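PDB 5IUV: aldehyde dehydrogenase family protein from Pseudomonas syringae pv. tomato, which probably oxidises indole-3-acetaldehyde to the auxin indole-3-acetic acid with NAD+ as the electron acceptor. Local coordinates for residues Q205-E209 / A210-A214; L448-G451 / S452-V455. All coordinates share one frame; numbering follows the deposited sequence.

Interaction 1: residues Q205-E209 / A210-A214; sequences QLAIE and AGIPA
Ile212 folds back on Ala207 where helix 198-210 ends in a Schellman motif. The tight part centres on Ala207 O. It accepts from Ile212 N at 3.0 Å, the six-residue bond of the motif, and weakly from Gly211 N, at the positive-phi position. Ile212 also presses its side chain on this oxygen, with CB 3.3 Å and CG1 3.4 Å from Ala207 O. A chi1 of -59° sets CG1 beside the backbone N, where it meets Ala207 CB at 4.1 Å; the rest of the side chain leads away from the helix. Gly211 N donates to Ile208 O as well, but from above the carbonyl plane, and a more regular helical bond runs from Ala210 N to Leu206 O. Helix 80-96 closes over the apolar patch: Phe90 touches both Ala207 and Ala210, Thr86 touches Ile212, and Arg89 NE is hydrogen-bonded to Ala210 O.

The other side is more exposed, with Glu209 extended outward from the helix and Gly211 at the bend. Its one close approach is that of Ile208 CD1 to Ile212 O, 3.2 Å. Beside it a water bridges the two backbones, donating to Ile208 O at 3.1 Å and to Ile212 O at 2.8 Å.

Interaction 2: residues L448-G451 / S452-V455; sequences LRAG and SVWV
Leu448 and Val453 meet through one methyl each, Leu448 CD1 lying 4.1 Å from Val453 CG1, and their side chains cross at about a right angle. The two gamma carbons of Val453 divide the work. CG1, set anti to the backbone N (chi1 176°), takes the leucine, whereas CG2 lies 4.1 Å from Ala450 O and 4.5 Å from Ala450 CB. The contact is thus a small, buried apolar one made across the bend between helix and strand.

The backbone turns at Arg449, the centre of an inverse gamma turn closed by a weak bond of 3.1 Å from Ala450 N to Leu448 O, an oxygen that is also hydrogen-bonded to Lys491 NZ of the second subunit. Beyond Gly451, Ser452 places its CB 3.5 Å above one face of the Trp454 ring, near the rim. The Ser452 side chain is about 6 Å from that of Thr303, which binds indoleacetate in a structure of this protein, consistent with a place beside the active-site pocket.

In what is probably the catalytic domain, as in other aldehyde dehydrogenases, strand 452-455 lies between strand 430-434, on which Leu448 and Ala450 also rest, and a strand of the second subunit, parallel to both, while helix 438-447 packs its Ala445 against Val453.

How the interactions relate
Interaction 1 comes first along the chain, and the two contacts lie on opposite sides of its centre, with centres 37 Å apart and nearest atoms about 27 Å apart. They share neither helix nor sheet. Residues 205-214 lead from helix 198-210 towards strand 217-219, probably in the Rossmann-like NAD-binding domain, as in other aldehyde dehydrogenases. Residues 448-455 lead from helix 438-447 into the other large sheet, that of the probable catalytic domain, which a strand of the partner subunit extends. The first is remote from the annotated sites; the second lies between the active-site surroundings and a subunit interface, the Ser452 side chain being about 9 Å from bound NAD.

Interaction 1: residues Q205-E209 / A210-A214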
loop_
_atom_site.group_PDB
_atom_site.type_symbol
_atom_site.label_atom_id
_atom_site.label_comp_id
_atom_site.label_asym_id
_atom_site.label_seq_id
_atom_site.Cartn_x
_atom_site.Cartn_y
_atom_site.Cartn_z
ATOM N N GLN A 205 -14.486 -11.931 31.141
ATOM C CA GLN A 205 -13.701 -12.951 31.826
ATOM C C GLN A 205 -12.799 -13.721 30.866
ATOM O O GLN A 205 -11.649 -14.042 31.186
ATOM C CB GLN A 205 -14.630 -13.921 32.554
ATOM C CG GLN A 205 -13.977 -15.234 32.933
ATOM C CD GLN A 205 -13.102 -15.104 34.156
ATOM O OE1 GLN A 205 -11.872 -15.168 34.071
ATOM N NE2 GLN A 205 -13.734 -14.927 35.315
ATOM N N LEU A 206 -13.334 -14.037 29.693
ATOM C CA LEU A 206 -12.569 -14.756 28.689
ATOM C C LEU A 206 -11.376 -13.930 28.214
ATOM O O LEU A 206 -10.310 -14.483 27.931
ATOM C CB LEU A 206 -13.457 -15.138 27.504
ATOM C CG LEU A 206 -14.613 -16.087 27.813
ATOM C CD1 LEU A 206 -15.350 -16.460 26.523
ATOM C CD2 LEU A 206 -14.112 -17.339 28.539
ATOM N N ALA A 207 -11.549 -12.612 28.136
ATOM C CA ALA A 207 -10.459 -11.734 27.718
ATOM C C ALA A 207 -9.273 -11.865 28.675
ATOM O O ALA A 207 -8.128 -12.002 28.243
ATOM C CB ALA A 207 -10.932 -10.288 27.640
ATOM N N ILE A 208 -9.557 -11.848 29.972
ATOM C CA ILE A 208 -8.520 -12.038 30.984
ATOM C C ILE A 208 -7.853 -13.408 30.848
ATOM O O ILE A 208 -6.626 -13.528 30.912
ATOM C CB ILE A 208 -9.101 -11.883 32.412
ATOM C CG1 ILE A 208 -9.562 -10.444 32.634
ATOM C CG2 ILE A 208 -8.065 -12.256 33.466
ATOM C CD1 ILE A 208 -8.447 -9.414 32.496
ATOM N N GLU A 209 -8.660 -14.443 30.642
ATOM C CA GLU A 209 -8.118 -15.788 30.497
ATOM C C GLU A 209 -7.215 -15.894 29.257
ATOM O O GLU A 209 -6.227 -16.619 29.270
ATOM C CB GLU A 209 -9.244 -16.827 30.434
ATOM C CG GLU A 209 -8.736 -18.262 30.425
ATOM C CD GLU A 209 -9.842 -19.291 30.265
ATOM O OE1 GLU A 209 -11.041 -18.914 30.312
ATOM O OE2 GLU A 209 -9.502 -20.481 30.092
ATOM N N ALA A 210 -7.536 -15.153 28.202
ATOM C CA ALA A 210 -6.702 -15.167 26.995
ATOM C C ALA A 210 -5.365 -14.441 27.199
ATOM O O ALA A 210 -4.405 -14.676 26.464
ATOM C CB ALA A 210 -7.453 -14.552 25.821
ATOM N N GLY A 211 -5.302 -13.557 28.190
ATOM C CA GLY A 211 -4.075 -12.828 28.460
ATOM C C GLY A 211 -4.183 -11.320 28.297
ATOM O O GLY A 211 -3.184 -10.610 28.417
ATOM N N ILE A 212 -5.382 -10.823 28.008
ATOM C CA ILE A 212 -5.618 -9.381 28.011
ATOM C C ILE A 212 -5.464 -8.852 29.436
ATOM O O ILE A 212 -6.145 -9.326 30.334
ATOM C CB ILE A 212 -7.024 -9.022 27.495
ATOM C CG1 ILE A 212 -7.233 -9.523 26.067
ATOM C CG2 ILE A 212 -7.252 -7.510 27.579
ATOM C CD1 ILE A 212 -6.457 -8.738 25.026
ATOM N N PRO A 213 -4.567 -7.877 29.650
ATOM C CA PRO A 213 -4.311 -7.376 31.011
ATOM C C PRO A 213 -5.528 -6.711 31.654
ATOM O O PRO A 213 -6.395 -6.197 30.949
ATOM C CB PRO A 213 -3.191 -6.346 30.809
ATOM C CG PRO A 213 -2.562 -6.700 29.490
ATOM C CD PRO A 213 -3.674 -7.263 28.652
ATOM N N ALA A 214 -5.579 -6.724 32.984
ATOM C CA ALA A 214 -6.626 -6.020 33.718
ATOM C C ALA A 214 -6.667 -4.539 33.341
ATOM O O ALA A 214 -5.626 -3.884 33.217
ATOM C CB ALA A 214 -6.424 -6.173 35.229
HETATM O O HOH W 1 -4.963 -11.236 32.067
#

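Interaction 2: residues L448-G451 / S452-V455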
loop_
_atom_site.group_PDB
_atom_site.type_symbol
_atom_site.label_atom_id
_atom_site.label_comp_id
_atom_site.label_asym_id
_atom_site.label_seq_id
_atom_site.Cartn_x
_atom_site.Cartn_y
_atom_site.Cartn_z
ATOM N N LEU A 448 -24.495 3.475 -7.292
ATOM C CA LEU A 448 -25.206 3.370 -6.014
ATOM C C LEU A 448 -24.391 3.954 -4.867
ATOM O O LEU A 448 -23.246 3.566 -4.663
ATOM C CB LEU A 448 -25.548 1.913 -5.711
ATOM C CG LEU A 448 -26.422 1.238 -6.767
ATOM C CD1 LEU A 448 -26.491 -0.250 -6.512
ATOM C CD2 LEU A 448 -27.817 1.844 -6.771
ATOM N N ARG A 449 -24.987 4.875 -4.118
ATOM C CA ARG A 449 -24.301 5.536 -3.013
ATOM C C ARG A 449 -24.453 4.726 -1.730
ATOM O O ARG A 449 -25.243 5.068 -0.845
ATOM C CB ARG A 449 -24.840 6.957 -2.820
ATOM C CG ARG A 449 -24.738 7.839 -4.072
ATOM C CD ARG A 449 -23.292 8.163 -4.404
ATOM N NE ARG A 449 -22.752 9.240 -3.573
ATOM C CZ ARG A 449 -21.507 9.703 -3.660
ATOM N NH1 ARG A 449 -20.650 9.184 -4.532
ATOM N NH2 ARG A 449 -21.116 10.685 -2.864
ATOM N N ALA A 450 -23.691 3.642 -1.635
ATOM C CA ALA A 450 -23.803 2.726 -0.503
ATOM C C ALA A 450 -22.448 2.105 -0.175
ATOM O O ALA A 450 -21.644 1.846 -1.074
ATOM C CB ALA A 450 -24.823 1.644 -0.802
ATOM N N GLY A 451 -22.199 1.864 1.106
ATOM C CA GLY A 451 -20.907 1.365 1.550
ATOM C C GLY A 451 -20.602 -0.051 1.089
ATOM O O GLY A 451 -19.443 -0.412 0.891
ATOM N N SER A 452 -21.645 -0.863 0.943
ATOM C CA SER A 452 -21.498 -2.193 0.361
ATOM C C SER A 452 -22.436 -2.340 -0.824
ATOM O O SER A 452 -23.607 -2.004 -0.721
ATOM C CB SER A 452 -21.801 -3.286 1.391
ATOM O OG SER A 452 -20.930 -3.210 2.503
ATOM N N VAL A 453 -21.928 -2.848 -1.943
ATOM C CA VAL A 453 -22.789 -3.163 -3.078
ATOM C C VAL A 453 -22.570 -4.616 -3.458
ATOM O O VAL A 453 -21.447 -5.023 -3.771
ATOM C CB VAL A 453 -22.522 -2.248 -4.295
ATOM C CG1 VAL A 453 -23.384 -2.677 -5.474
ATOM C CG2 VAL A 453 -22.795 -0.789 -3.943
ATOM N N TRP A 454 -23.637 -5.402 -3.395
ATOM C CA TRP A 454 -23.541 -6.826 -3.665
ATOM C C TRP A 454 -24.120 -7.131 -5.041
ATOM O O TRP A 454 -25.218 -6.695 -5.378
ATOM C CB TRP A 454 -24.244 -7.625 -2.557
ATOM C CG TRP A 454 -23.610 -7.377 -1.211
ATOM C CD1 TRP A 454 -22.282 -7.474 -0.910
ATOM C CD2 TRP A 454 -24.263 -6.969 0.001
ATOM N NE1 TRP A 454 -22.068 -7.160 0.411
ATOM C CE2 TRP A 454 -23.268 -6.850 0.994
ATOM C CE3 TRP A 454 -25.594 -6.703 0.347
ATOM C CZ2 TRP A 454 -23.554 -6.470 2.305
ATOM C CZ3 TRP A 454 -25.880 -6.326 1.659
ATOM C CH2 TRP A 454 -24.866 -6.220 2.619
ATOM N N VAL A 455 -23.365 -7.861 -5.852
ATOM C CA VAL A 455 -23.794 -8.133 -7.219
ATOM C C VAL A 455 -24.047 -9.620 -7.400
ATOM O O VAL A 455 -23.168 -10.445 -7.145
ATOM C CB VAL A 455 -22.757 -7.651 -8.259
ATOM C CG1 VAL A 455 -23.236 -7.960 -9.689
ATOM C CG2 VAL A 455 -22.490 -6.160 -8.086
#